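Side-chain contacts in RNA-directed RNA polymerase (Infectious pancreatic necrosis virus, PDB 3ZED), which probably copies the viral genome as an RNA-dependent RNA polymerase, occurring both free and covalently attached to the genomic RNA: residues B[727-730]-B[731-734]; B[440-443]-B[444-448]. All blocks are in the same frame, centred on the assembly; numbering follows the deposited sequence.

Interaction 1: B[727-730]-B[731-734]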
ATOM      1  N   ARG B 727      17.638 -22.302   5.931  1.00 62.42           N
ATOM      2  CA  ARG B 727      18.199 -22.999   4.774  1.00 62.34           C
ATOM      3  C   ARG B 727      17.127 -23.838   4.082  1.00 63.67           C
ATOM      4  O   ARG B 727      17.064 -23.833   2.859  1.00 61.48           O
ATOM      5  CB  ARG B 727      19.385 -23.867   5.182  1.00 65.48           C
ATOM      6  CG  ARG B 727      20.702 -23.164   4.944  1.00 77.25           C
ATOM      7  CD  ARG B 727      21.867 -24.121   5.021  1.00 86.43           C
ATOM      8  NE  ARG B 727      22.358 -24.177   6.396  1.00 97.54           N
ATOM      9  CZ  ARG B 727      22.587 -25.285   7.095  1.00108.60           C
ATOM     10  NH1 ARG B 727      22.372 -26.479   6.551  1.00 89.84           N
ATOM     11  NH2 ARG B 727      23.019 -25.206   8.346  1.00 96.03           N
ATOM     12  N   LEU B 728      16.241 -24.490   4.866  1.00 60.78           N
ATOM     13  CA  LEU B 728      15.121 -25.273   4.339  1.00 60.92           C
ATOM     14  C   LEU B 728      14.147 -24.376   3.577  1.00 63.83           C
ATOM     15  O   LEU B 728      13.655 -24.775   2.523  1.00 64.96           O
ATOM     16  CB  LEU B 728      14.379 -26.009   5.471  1.00 62.01           C
ATOM     17  CG  LEU B 728      15.041 -27.264   6.067  1.00 68.56           C
ATOM     18  CD1 LEU B 728      14.183 -27.845   7.157  1.00 69.68           C
ATOM     19  CD2 LEU B 728      15.270 -28.337   5.007  1.00 71.49           C
ATOM     20  N   LEU B 729      13.905 -23.155   4.092  1.00 57.85           N
ATOM     21  CA  LEU B 729      13.008 -22.163   3.488  1.00 54.47           C
ATOM     22  C   LEU B 729      13.599 -21.621   2.187  1.00 57.42           C
ATOM     23  O   LEU B 729      12.862 -21.407   1.223  1.00 56.92           O
ATOM     24  CB  LEU B 729      12.701 -21.025   4.468  1.00 52.37           C
ATOM     25  CG  LEU B 729      11.380 -20.316   4.219  1.00 54.46           C
ATOM     26  CD1 LEU B 729      10.199 -21.172   4.727  1.00 54.30           C
ATOM     27  CD2 LEU B 729      11.388 -18.912   4.843  1.00 52.34           C
ATOM     28  N   ASP B 730      14.916 -21.419   2.151  1.00 54.93           N
ATOM     29  CA  ASP B 730      15.607 -21.000   0.931  1.00 55.48           C
ATOM     30  C   ASP B 730      15.585 -22.134  -0.125  1.00 60.52           C
ATOM     31  O   ASP B 730      15.351 -21.859  -1.297  1.00 59.99           O
ATOM     32  CB  ASP B 730      17.053 -20.582   1.245  1.00 58.59           C
ATOM     33  CG  ASP B 730      17.755 -19.904   0.086  1.00 69.81           C
ATOM     34  OD1 ASP B 730      17.119 -19.039  -0.572  1.00 67.49           O
ATOM     35  OD2 ASP B 730      18.948 -20.212  -0.147  1.00 77.58           O
ATOM     36  N   GLN B 731      15.784 -23.400   0.300  1.00 59.95           N
ATOM     37  CA  GLN B 731      15.765 -24.580  -0.584  1.00 61.27           C
ATOM     38  C   GLN B 731      14.373 -24.741  -1.222  1.00 64.94           C
ATOM     39  O   GLN B 731      14.268 -25.058  -2.420  1.00 63.42           O
ATOM     40  CB  GLN B 731      16.162 -25.847   0.195  1.00 64.06           C
ATOM     41  CG  GLN B 731      17.638 -25.896   0.588  1.00 71.33           C
ATOM     42  CD  GLN B 731      17.981 -27.018   1.555  1.00 82.13           C
ATOM     43  OE1 GLN B 731      17.195 -27.933   1.803  1.00 79.76           O
ATOM     44  NE2 GLN B 731      19.177 -26.983   2.123  1.00 66.99           N
ATOM     45  N   ARG B 732      13.313 -24.441  -0.415  1.00 60.80           N
ATOM     46  CA  ARG B 732      11.894 -24.468  -0.774  1.00 60.00           C
ATOM     47  C   ARG B 732      11.592 -23.575  -2.014  1.00 63.07           C
ATOM     48  O   ARG B 732      10.697 -23.902  -2.798  1.00 62.53           O
ATOM     49  CB  ARG B 732      11.060 -24.015   0.448  1.00 57.02           C
ATOM     50  CG  ARG B 732       9.552 -24.117   0.293  1.00 55.19           C
ATOM     51  CD  ARG B 732       8.817 -23.841   1.600  1.00 47.70           C
ATOM     52  NE  ARG B 732       8.824 -24.986   2.519  1.00 53.70           N
ATOM     53  CZ  ARG B 732       8.000 -26.026   2.439  1.00 60.41           C
ATOM     54  NH1 ARG B 732       7.139 -26.126   1.427  1.00 45.72           N
ATOM     55  NH2 ARG B 732       8.047 -26.985   3.350  1.00 56.16           N
ATOM     56  N   THR B 733      12.374 -22.497  -2.216  1.00 59.76           N
ATOM     57  CA  THR B 733      12.206 -21.573  -3.352  1.00 58.73           C
ATOM     58  C   THR B 733      12.800 -22.135  -4.640  1.00 63.92           C
ATOM     59  O   THR B 733      12.487 -21.620  -5.710  1.00 64.54           O
ATOM     60  CB  THR B 733      12.803 -20.168  -3.053  1.00 60.01           C
ATOM     61  OG1 THR B 733      14.231 -20.221  -3.069  1.00 56.40           O
ATOM     62  CG2 THR B 733      12.298 -19.572  -1.748  1.00 55.36           C
ATOM     63  N   LYS B 734      13.632 -23.182  -4.538  1.00 61.59           N
ATOM     64  CA  LYS B 734      14.346 -23.797  -5.656  1.00 61.87           C
ATOM     65  C   LYS B 734      13.800 -25.173  -6.063  1.00 65.84           C
ATOM     66  O   LYS B 734      13.959 -25.552  -7.222  1.00 65.43           O
ATOM     67  CB  LYS B 734      15.842 -23.936  -5.312  1.00 64.79           C
ATOM     68  CG  LYS B 734      16.560 -22.592  -5.128  1.00 72.78           C
ATOM     69  CD  LYS B 734      17.673 -22.705  -4.100  1.00 75.56           C
ATOM     70  CE  LYS B 734      18.454 -21.431  -3.958  1.00 71.43           C
ATOM     71  NZ  LYS B 734      19.506 -21.562  -2.918  1.00 69.73           N
TER
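The backbone carbonyl of Asp730 is gripped twice by Thr733, three residues on. Thr733 OG1 donates to Asp730 O at 2.7 Å, lying in the carbonyl plane, while Thr733 N reaches the same oxygen at 3.2 Å from well above that plane. Threonine suits this place because its chi1 of 73° sets OG1 between the backbone N and the carbonyl carbon, turned back over the preceding turn, and Thr733 CG2 lies 3.5 Å from Leu729 O. This is the tight part of the contact, continued toward the N terminus by the regular bonds from Gln731 N to Arg727 O (2.9 Å) and from Arg732 N to Leu728 O (3.0 Å). Beside it, the extended Gln731 side chain runs past Arg727 O and brings OE1 to within 3.8 Å of Leu728 CD2; OE1 is hydrogen-bonded to NE2 of Gln768 in helix 757-771, against which Leu728 also packs. The Lys734 side is looser. This exposed lysine, its chain bent at chi2, sends NZ back to Asp730 OD2 at 3.1 Å, approaching from above the carboxylate plane and completing a salt bridge. The other oxygen, OD1, is bound by Asn194, so the aspartate is held from two quarters, and its negative charge would be partly balanced by the lysine. Near the end of helix 724-732, Lys734 N bonds to Gln731 O at 2.9 Å, an i to i+3 bond like that of Thr733 N. The whole is the C-terminal end of an alpha-helix, where i to i+4 bonding gives way to i to i+3 turns and a threonine hydroxyl shares a carbonyl with its own amide.

Interaction 2: B[440-443]-B[444-448]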
ATOM      1  N   TRP B 440       1.686 -23.824   5.739  1.00 54.87           N
ATOM      2  CA  TRP B 440       1.792 -22.372   5.623  1.00 54.07           C
ATOM      3  C   TRP B 440       3.099 -21.943   4.935  1.00 56.67           C
ATOM      4  O   TRP B 440       3.091 -20.931   4.235  1.00 53.60           O
ATOM      5  CB  TRP B 440       1.600 -21.689   6.969  1.00 52.81           C
ATOM      6  CG  TRP B 440       0.150 -21.419   7.234  1.00 54.24           C
ATOM      7  CD1 TRP B 440      -0.738 -22.239   7.873  1.00 58.65           C
ATOM      8  CD2 TRP B 440      -0.606 -20.297   6.759  1.00 52.64           C
ATOM      9  NE1 TRP B 440      -1.985 -21.655   7.898  1.00 58.01           N
ATOM     10  CE2 TRP B 440      -1.932 -20.461   7.221  1.00 57.50           C
ATOM     11  CE3 TRP B 440      -0.284 -19.152   6.009  1.00 52.31           C
ATOM     12  CZ2 TRP B 440      -2.945 -19.541   6.923  1.00 55.75           C
ATOM     13  CZ3 TRP B 440      -1.276 -18.218   5.757  1.00 52.82           C
ATOM     14  CH2 TRP B 440      -2.591 -18.418   6.205  1.00 53.93           C
ATOM     15  N   ALA B 441       4.184 -22.738   5.062  1.00 55.12           N
ATOM     16  CA  ALA B 441       5.450 -22.492   4.342  1.00 54.23           C
ATOM     17  C   ALA B 441       5.215 -22.697   2.835  1.00 56.31           C
ATOM     18  O   ALA B 441       5.749 -21.936   2.040  1.00 55.01           O
ATOM     19  CB  ALA B 441       6.546 -23.438   4.838  1.00 56.44           C
ATOM     20  N   THR B 442       4.351 -23.669   2.458  1.00 53.20           N
ATOM     21  CA  THR B 442       3.984 -23.963   1.066  1.00 53.39           C
ATOM     22  C   THR B 442       3.163 -22.810   0.493  1.00 56.48           C
ATOM     23  O   THR B 442       3.450 -22.347  -0.612  1.00 55.01           O
ATOM     24  CB  THR B 442       3.214 -25.297   0.985  1.00 59.93           C
ATOM     25  OG1 THR B 442       4.023 -26.308   1.576  1.00 60.90           O
ATOM     26  CG2 THR B 442       2.856 -25.695  -0.457  1.00 60.68           C
ATOM     27  N   PHE B 443       2.140 -22.349   1.242  1.00 53.10           N
ATOM     28  CA  PHE B 443       1.327 -21.239   0.779  1.00 51.40           C
ATOM     29  C   PHE B 443       2.186 -20.017   0.587  1.00 55.66           C
ATOM     30  O   PHE B 443       2.182 -19.458  -0.506  1.00 56.97           O
ATOM     31  CB  PHE B 443       0.165 -20.929   1.738  1.00 52.45           C
ATOM     32  CG  PHE B 443      -0.578 -19.666   1.358  1.00 51.15           C
ATOM     33  CD1 PHE B 443      -1.335 -19.608   0.186  1.00 53.44           C
ATOM     34  CD2 PHE B 443      -0.445 -18.507   2.119  1.00 50.93           C
ATOM     35  CE1 PHE B 443      -1.980 -18.421  -0.200  1.00 53.20           C
ATOM     36  CE2 PHE B 443      -1.078 -17.313   1.729  1.00 52.18           C
ATOM     37  CZ  PHE B 443      -1.842 -17.277   0.572  1.00 50.40           C
ATOM     38  N   ALA B 444       2.960 -19.630   1.619  1.00 50.32           N
ATOM     39  CA  ALA B 444       3.761 -18.403   1.590  1.00 47.87           C
ATOM     40  C   ALA B 444       4.876 -18.419   0.552  1.00 51.31           C
ATOM     41  O   ALA B 444       5.011 -17.444  -0.191  1.00 48.69           O
ATOM     42  CB  ALA B 444       4.345 -18.125   2.969  1.00 48.45           C
ATOM     43  N   MET B 445       5.655 -19.515   0.483  1.00 49.41           N
ATOM     44  CA  MET B 445       6.821 -19.588  -0.395  1.00 48.72           C
ATOM     45  C   MET B 445       6.546 -20.101  -1.789  1.00 53.21           C
ATOM     46  O   MET B 445       7.163 -19.629  -2.739  1.00 52.56           O
ATOM     47  CB  MET B 445       7.925 -20.485   0.224  1.00 51.84           C
ATOM     48  CG  MET B 445       8.396 -20.062   1.628  1.00 54.55           C
ATOM     49  SD  MET B 445       8.796 -18.289   1.852  1.00 56.43           S
ATOM     50  CE  MET B 445      10.146 -18.103   0.714  1.00 52.31           C
ATOM     51  N   ASN B 446       5.689 -21.095  -1.913  1.00 51.38           N
ATOM     52  CA  ASN B 446       5.534 -21.782  -3.180  1.00 51.97           C
ATOM     53  C   ASN B 446       4.318 -21.397  -3.995  1.00 55.72           C
ATOM     54  O   ASN B 446       4.328 -21.660  -5.197  1.00 55.66           O
ATOM     55  CB  ASN B 446       5.511 -23.304  -2.932  1.00 53.48           C
ATOM     56  CG  ASN B 446       6.704 -23.825  -2.168  1.00 63.54           C
ATOM     57  OD1 ASN B 446       6.600 -24.195  -1.013  1.00 58.03           O
ATOM     58  ND2 ASN B 446       7.858 -23.898  -2.800  1.00 58.40           N
ATOM     59  N   VAL B 447       3.266 -20.828  -3.383  1.00 52.37           N
ATOM     60  CA  VAL B 447       2.052 -20.542  -4.159  1.00 51.84           C
ATOM     61  C   VAL B 447       1.662 -19.057  -4.136  1.00 53.58           C
ATOM     62  O   VAL B 447       1.424 -18.493  -5.203  1.00 52.19           O
ATOM     63  CB  VAL B 447       0.869 -21.445  -3.687  1.00 56.43           C
ATOM     64  CG1 VAL B 447      -0.448 -21.086  -4.381  1.00 55.58           C
ATOM     65  CG2 VAL B 447       1.193 -22.931  -3.863  1.00 57.81           C
ATOM     66  N   ALA B 448       1.546 -18.449  -2.944  1.00 49.92           N
ATOM     67  CA  ALA B 448       1.076 -17.069  -2.767  1.00 48.12           C
ATOM     68  C   ALA B 448       1.723 -16.048  -3.728  1.00 50.08           C
ATOM     69  O   ALA B 448       0.956 -15.299  -4.318  1.00 49.34           O
ATOM     70  CB  ALA B 448       1.257 -16.609  -1.324  1.00 48.43           C
TER
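Phe443 presents one face of its ring to the methyl of Ala448, five residues further along the helix. Ala448 CB stands 3.8 Å from the Phe443 ring centroid and 17° off the normal, a CH-pi contact displaced toward the rim, with Phe443 CZ the nearest ring atom at 3.7 Å. The ring gets there because CG is anti to the backbone N (chi1 173°), which carries it forward beside the carbonyl and the next turn. A small alanine suits the spot: its methyl fits over the ring while its backbone N bonds to Phe443 O at 2.7 Å, nearly straight. The other side chains fan out differently. Asn446 lies obliquely to Thr442, its OD1 3.3 Å from Thr442 CA; the amide is engaged by Ser781 through ND2, whereas Thr442 OG1 turns back to Pro438 O. Met445, folded at chi2 and chi3, starts against Ala441 O and leads away toward Leu729 and Tyr420. Trp440 points from the turn into helices 260-278 and 326-340, where Phe443 packs too. The backbone bonding widens here. Asn446 N still bonds to Thr442 O at 2.9 Å, but Val447 N makes two weak bonds, one i to i+5 to Thr442 O and one i to i+4 to Phe443 O, and Ala448 N then makes the short i to i+5 bond. Such a bond marks a pi-type turn, here a local bulge within an alpha-helix of the polymerase's palm family region.

From the N terminus, interaction 2 comes first, within helix 438-452, and interaction 1 follows much later, in helix 724-732. Each joins directly consecutive segments, so each closes only a turn or so of its own helix; the two are in series and neither nest nor cross. They nevertheless meet in space, their centres about 11 Å apart. Arg732 of the later helix brings NH1 within 3.2 Å of Asn446 OD1, a probable hydrogen bond, while Thr733 CG2 packs against Met445 CE. Helix 724-732, in the C-terminal family region, is thus docked onto helix 438-452 of the palm region, with helix 412-426 touching both.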